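PDB 3G8Z: SnoaL-like domain-containing protein from Xanthomonas campestris pv. campestris, which is of unknown function but belongs to the SnoaL-like family with a cystatin-like fold, whose members include polyketide cyclases. Local coordinates for residues A[30-34]-A[86-92]; A[108-114]-A[144-148]. One frame throughout, in Å; residues are numbered along the deposited sequence.

Both contacts tie a helix to the same curved sheet, in which strands 85-95 and 98-109 are neighbours, yet they sit well apart, with centres about 21 Å from each other and nearest atoms about 7 Å apart. Contact 1 sets helix 22-35 against strand 85-95, outermost in the sheet of this chain; contact 2 sets the last turn of helix 139-146 against the hairpin of strands 98-109 and 112-125, farther from the centre of the chain. Each is partly buried. Isoleucine packing and one nearly straight amide-to-carbonyl bond make contact 1, whereas a phenylalanine ring fills contact 2, where an asparagine and a water meet the end of the helix.

Contact 1 of 2, residues A[30-34]-A[86-92]; sequences ITAIQ and ISRADDY
Gln34 NE2 donates to the backbone carbonyl of Ile86, with 2.8 Å between NE2 and Ile86 O and a nearly straight N-H...O angle of 169°. The oxygen lies close to the plane of the Gln34 amide, whereas the nitrogen stands above the Ile86 carbonyl plane, 37° out of it. The glutamine chain is extended beyond CG, which carries the amide from the last turn of the helix across to the strand. Inward from this bond the contact is apolar. Ile86 CD1 meets Ile30 CD1 at 3.6 Å, the two side chains crossing at about a right angle, and it also touches Ile33 CG2 at 3.9 Å. Ile30 spreads its branches along the strand: CG2, anti to the backbone N, comes within 4.1 Å of Ala89 CB, while CG1 approaches Tyr92 CE2 obliquely at 3.9 Å. The Tyr92 hydroxyl ends against the root of the same side chain, with OH 3.3 Å from Ile30 CB. The Tyr92 side chain also touches Ile23, Ala26 and Lys27 of helix 22-35. On the other side of the strand, Arg88 grips Asp90 side-on, NE to OD1 and NH2 to OD2, both through syn lone pairs. A classic beta bulge puts Ser87 and Arg88 together opposite Glu104 of strand 98-109, whose carboxylate is hydrogen-bonded to Ser87 OG. Segments 30-34 and 86-92 run roughly antiparallel, their axes at 149°, and this packing of a helix on the sheet through aliphatic side chains fits the helix-on-curved-sheet architecture of the cystatin-like SnoaL fold.

Contact 2 of 2, residues A[108-114]-A[144-148]; sequences QANGVTL and AFWGR
A beta hairpin closed by a type I' turn, Ala109 to Val112, packs here on the C-terminal end of helix 139-146, with the ring of Phe145 inserted between helix and hairpin. The turn is closed by paired backbone bonds between Ala109 and Val112, N to O in both directions. Leu114 CD2 stands over the centre of the Phe145 ring in a CH-pi contact, 3.7 Å from the centroid and only 6° off the ring normal. Phe145 CG is anti to the backbone N (chi1 179°), which sends the ring from the helix toward the strands. Its rim is lined by backbone: Gln108 N, itself hydrogen-bonded to Thr83 OG1, lies 3.5 Å from CE1 near the ring plane, and Val112 O borders CD1. Ala109 CB adds an apolar touch to CE1 at 3.7 Å. Val112 CG2 rests on Ala144 CB at 3.8 Å. Asn110 reaches from the turn to the helix end, placing ND2 2.7 Å from Phe145 O. A water accepts a hydrogen bond from Asn110 ND2 and donates one to Trp146 O, which also accepts from Gln58. Gly147 leaves the helix with positive phi, and its backbone bonds to that of Gln58. The Trp146 side chain sets off away from the hairpin, and Phe145 CD2 lies over a face of its indole; Glu142 accepts from NE1. The chemistry is thus divided: dispersion and CH-pi packing position the phenylalanine ring, while at the polar rim the water links the Asn110 amide to Trp146 O, and the partial negative charge of the helix end would probably suit such donors.

Contact 1 of 2, residues A[30-34]-A[86-92]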
loop_
_atom_site.group_PDB
_atom_site.type_symbol
_atom_site.label_atom_id
_atom_site.label_comp_id
_atom_site.label_asym_id
_atom_site.label_seq_id
_atom_site.Cartn_x
_atom_site.Cartn_y
_atom_site.Cartn_z
ATOM N N ILE A 30 -11.072 10.285 -0.709
ATOM C CA ILE A 30 -10.018 11.239 -1.048
ATOM C C ILE A 30 -10.595 12.593 -1.466
ATOM O O ILE A 30 -10.127 13.632 -1.011
ATOM C CB ILE A 30 -9.083 10.708 -2.148
ATOM C CG1 ILE A 30 -8.349 9.443 -1.668
ATOM C CG2 ILE A 30 -8.069 11.792 -2.584
ATOM C CD1 ILE A 30 -7.307 9.694 -0.571
ATOM N N THR A 31 -11.619 12.606 -2.303
ATOM C CA THR A 31 -12.230 13.872 -2.679
ATOM C C THR A 31 -12.731 14.630 -1.437
ATOM O O THR A 31 -12.596 15.857 -1.333
ATOM C CB THR A 31 -13.374 13.634 -3.638
ATOM O OG1 THR A 31 -12.837 13.096 -4.847
ATOM C CG2 THR A 31 -14.159 14.924 -3.920
ATOM N N ALA A 32 -13.291 13.898 -0.487
ATOM C CA ALA A 32 -13.873 14.533 0.694
ATOM C C ALA A 32 -12.781 15.120 1.595
ATOM O O ALA A 32 -12.909 16.243 2.109
ATOM C CB ALA A 32 -14.772 13.548 1.445
ATOM N N ILE A 33 -11.690 14.394 1.754
ATOM C CA ILE A 33 -10.512 14.944 2.453
ATOM C C ILE A 33 -10.043 16.203 1.732
ATOM O O ILE A 33 -9.870 17.257 2.348
ATOM C CB ILE A 33 -9.381 13.922 2.535
ATOM C CG1 ILE A 33 -9.756 12.815 3.518
ATOM C CG2 ILE A 33 -8.064 14.564 2.971
ATOM C CD1 ILE A 33 -8.850 11.671 3.420
ATOM N N GLN A 34 -9.905 16.121 0.416
ATOM C CA GLN A 34 -9.367 17.241 -0.340
ATOM C C GLN A 34 -10.243 18.481 -0.299
ATOM O O GLN A 34 -9.733 19.608 -0.310
ATOM C CB GLN A 34 -9.102 16.842 -1.777
ATOM C CG GLN A 34 -7.922 15.886 -1.900
ATOM C CD GLN A 34 -7.601 15.570 -3.328
ATOM O OE1 GLN A 34 -8.498 15.320 -4.132
ATOM N NE2 GLN A 34 -6.307 15.553 -3.659
ATOM N N ILE A 86 -3.776 16.181 1.137
ATOM C CA ILE A 86 -3.423 15.282 0.062
ATOM C C ILE A 86 -3.385 16.156 -1.176
ATOM O O ILE A 86 -4.427 16.483 -1.766
ATOM C CB ILE A 86 -4.432 14.136 -0.070
ATOM C CG1 ILE A 86 -4.479 13.341 1.239
ATOM C CG2 ILE A 86 -4.046 13.234 -1.226
ATOM C CD1 ILE A 86 -5.468 12.168 1.249
ATOM N N SER A 87 -2.182 16.581 -1.541
ATOM C CA SER A 87 -2.011 17.560 -2.601
ATOM C C SER A 87 -2.186 16.943 -3.974
ATOM O O SER A 87 -2.507 17.649 -4.942
ATOM C CB SER A 87 -0.642 18.254 -2.478
ATOM O OG SER A 87 0.380 17.331 -2.171
ATOM N N ARG A 88 -2.017 15.629 -4.065
ATOM C CA ARG A 88 -2.176 14.940 -5.326
ATOM C C ARG A 88 -2.453 13.493 -5.064
ATOM O O ARG A 88 -1.774 12.889 -4.259
ATOM C CB ARG A 88 -0.904 15.044 -6.191
ATOM C CG ARG A 88 -1.163 14.698 -7.679
ATOM C CD ARG A 88 0.117 14.547 -8.490
ATOM N NE ARG A 88 0.955 13.497 -7.914
ATOM C CZ ARG A 88 2.108 13.718 -7.281
ATOM N NH1 ARG A 88 2.563 14.953 -7.148
ATOM N NH2 ARG A 88 2.798 12.702 -6.772
ATOM N N ALA A 89 -3.457 12.946 -5.737
ATOM C CA ALA A 89 -3.711 11.526 -5.704
ATOM C C ALA A 89 -3.311 10.965 -7.056
ATOM O O ALA A 89 -3.703 11.490 -8.091
ATOM C CB ALA A 89 -5.180 11.225 -5.427
ATOM N N ASP A 90 -2.533 9.895 -7.040
ATOM C CA ASP A 90 -2.023 9.324 -8.266
ATOM C C ASP A 90 -2.869 8.140 -8.701
ATOM O O ASP A 90 -3.743 8.297 -9.554
ATOM C CB ASP A 90 -0.569 8.944 -8.097
ATOM C CG ASP A 90 0.301 10.146 -7.798
ATOM O OD1 ASP A 90 0.190 11.157 -8.515
ATOM O OD2 ASP A 90 1.072 10.086 -6.832
ATOM N N ASP A 91 -2.647 6.971 -8.122
ATOM C CA ASP A 91 -3.353 5.772 -8.554
ATOM C C ASP A 91 -4.196 5.177 -7.435
ATOM O O ASP A 91 -3.796 5.194 -6.279
ATOM C CB ASP A 91 -2.350 4.715 -9.034
ATOM C CG ASP A 91 -1.678 5.096 -10.341
ATOM O OD1 ASP A 91 -2.402 5.401 -11.312
ATOM O OD2 ASP A 91 -0.433 5.080 -10.407
ATOM N N TYR A 92 -5.360 4.641 -7.802
ATOM C CA TYR A 92 -6.192 3.831 -6.916
ATOM C C TYR A 92 -6.120 2.395 -7.390
ATOM O O TYR A 92 -6.447 2.111 -8.543
ATOM C CB TYR A 92 -7.652 4.268 -6.982
ATOM C CG TYR A 92 -7.875 5.690 -6.530
ATOM C CD1 TYR A 92 -7.592 6.762 -7.364
ATOM C CD2 TYR A 92 -8.402 5.955 -5.279
ATOM C CE1 TYR A 92 -7.799 8.069 -6.934
ATOM C CE2 TYR A 92 -8.621 7.224 -4.858
ATOM C CZ TYR A 92 -8.307 8.283 -5.678
ATOM O OH TYR A 92 -8.560 9.550 -5.215
#

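Contact 2 of 2, residues A[108-114]-A[144-148]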
loop_
_atom_site.group_PDB
_atom_site.type_symbol
_atom_site.label_atom_id
_atom_site.label_comp_id
_atom_site.label_asym_id
_atom_site.label_seq_id
_atom_site.Cartn_x
_atom_site.Cartn_y
_atom_site.Cartn_z
ATOM N N GLN A 108 2.216 22.839 6.107
ATOM C CA GLN A 108 3.180 23.765 6.640
ATOM C C GLN A 108 2.723 24.046 8.040
ATOM O O GLN A 108 1.694 24.710 8.225
ATOM C CB GLN A 108 3.193 25.021 5.784
ATOM C CG GLN A 108 4.109 26.130 6.303
ATOM C CD GLN A 108 5.553 25.707 6.306
ATOM O OE1 GLN A 108 6.103 25.326 5.269
ATOM N NE2 GLN A 108 6.199 25.802 7.480
ATOM N N ALA A 109 3.454 23.505 9.006
ATOM C CA ALA A 109 3.142 23.665 10.428
ATOM C C ALA A 109 4.323 23.256 11.330
ATOM O O ALA A 109 5.202 22.485 10.932
ATOM C CB ALA A 109 1.915 22.854 10.772
ATOM N N ASN A 110 4.326 23.769 12.558
ATOM C CA ASN A 110 5.407 23.487 13.521
ATOM C C ASN A 110 6.798 23.741 12.945
ATOM O O ASN A 110 7.778 23.124 13.354
ATOM C CB ASN A 110 5.317 22.074 14.072
ATOM C CG ASN A 110 4.100 21.878 14.941
ATOM O OD1 ASN A 110 3.453 22.859 15.353
ATOM N ND2 ASN A 110 3.759 20.612 15.221
ATOM N N GLY A 111 6.875 24.698 12.031
ATOM C CA GLY A 111 8.136 25.075 11.425
ATOM C C GLY A 111 8.572 24.089 10.358
ATOM O O GLY A 111 9.674 24.183 9.857
ATOM N N VAL A 112 7.708 23.140 10.016
ATOM C CA VAL A 112 8.040 22.112 9.031
ATOM C C VAL A 112 7.255 22.257 7.725
ATOM O O VAL A 112 6.031 22.293 7.739
ATOM C CB VAL A 112 7.762 20.684 9.570
ATOM C CG1 VAL A 112 8.148 19.625 8.514
ATOM C CG2 VAL A 112 8.499 20.468 10.882
ATOM N N THR A 113 7.967 22.357 6.613
ATOM C CA THR A 113 7.335 22.291 5.302
ATOM C C THR A 113 7.300 20.836 4.873
ATOM O O THR A 113 8.340 20.222 4.618
ATOM C CB THR A 113 8.085 23.100 4.265
ATOM O OG1 THR A 113 8.096 24.471 4.673
ATOM C CG2 THR A 113 7.390 22.968 2.882
ATOM N N LEU A 114 6.090 20.290 4.842
ATOM C CA LEU A 114 5.855 18.892 4.572
ATOM C C LEU A 114 5.557 18.767 3.103
ATOM O O LEU A 114 4.736 19.512 2.574
ATOM C CB LEU A 114 4.634 18.442 5.367
ATOM C CG LEU A 114 4.213 16.975 5.311
ATOM C CD1 LEU A 114 5.214 16.125 6.082
ATOM C CD2 LEU A 114 2.810 16.838 5.927
ATOM N N ALA A 144 7.994 15.312 12.783
ATOM C CA ALA A 144 8.294 16.678 13.222
ATOM C C ALA A 144 7.100 17.596 12.937
ATOM O O ALA A 144 6.772 18.477 13.738
ATOM C CB ALA A 144 9.546 17.201 12.545
ATOM N N PHE A 145 6.459 17.383 11.792
ATOM C CA PHE A 145 5.302 18.169 11.395
ATOM C C PHE A 145 4.206 18.110 12.471
ATOM O O PHE A 145 3.653 19.142 12.903
ATOM C CB PHE A 145 4.792 17.643 10.051
ATOM C CG PHE A 145 3.565 18.340 9.518
ATOM C CD1 PHE A 145 3.669 19.546 8.841
ATOM C CD2 PHE A 145 2.307 17.752 9.622
ATOM C CE1 PHE A 145 2.555 20.165 8.327
ATOM C CE2 PHE A 145 1.191 18.381 9.118
ATOM C CZ PHE A 145 1.319 19.604 8.467
ATOM N N TRP A 146 3.864 16.909 12.893
ATOM C CA TRP A 146 2.758 16.739 13.816
ATOM C C TRP A 146 3.173 17.113 15.210
ATOM O O TRP A 146 2.393 17.658 15.980
ATOM C CB TRP A 146 2.223 15.306 13.765
ATOM C CG TRP A 146 1.513 14.969 12.466
ATOM C CD1 TRP A 146 1.815 13.955 11.605
ATOM C CD2 TRP A 146 0.361 15.618 11.917
ATOM N NE1 TRP A 146 0.955 13.954 10.557
ATOM C CE2 TRP A 146 0.039 14.953 10.731
ATOM C CE3 TRP A 146 -0.413 16.712 12.300
ATOM C CZ2 TRP A 146 -1.008 15.345 9.925
ATOM C CZ3 TRP A 146 -1.464 17.083 11.491
ATOM C CH2 TRP A 146 -1.751 16.403 10.330
ATOM N N GLY A 147 4.409 16.792 15.542
ATOM C CA GLY A 147 4.967 17.149 16.807
ATOM C C GLY A 147 4.537 16.261 17.936
ATOM O O GLY A 147 3.798 15.290 17.780
ATOM N N ARG A 148 5.050 16.627 19.096
ATOM C CA ARG A 148 4.659 16.029 20.348
ATOM C C ARG A 148 3.711 16.983 21.035
ATOM O O ARG A 148 2.936 16.533 21.874
ATOM C CB ARG A 148 5.889 15.842 21.227
ATOM C CG ARG A 148 6.969 15.013 20.604
ATOM C CD ARG A 148 6.571 13.558 20.614
ATOM N NE ARG A 148 7.664 12.709 21.071
ATOM C CZ ARG A 148 8.115 12.657 22.324
ATOM N NH1 ARG A 148 7.581 13.408 23.282
ATOM N NH2 ARG A 148 9.114 11.850 22.622
ATOM O OXT ARG A 148 3.738 18.217 20.804
HETATM O O HOH W 1 2.516 20.128 17.768
#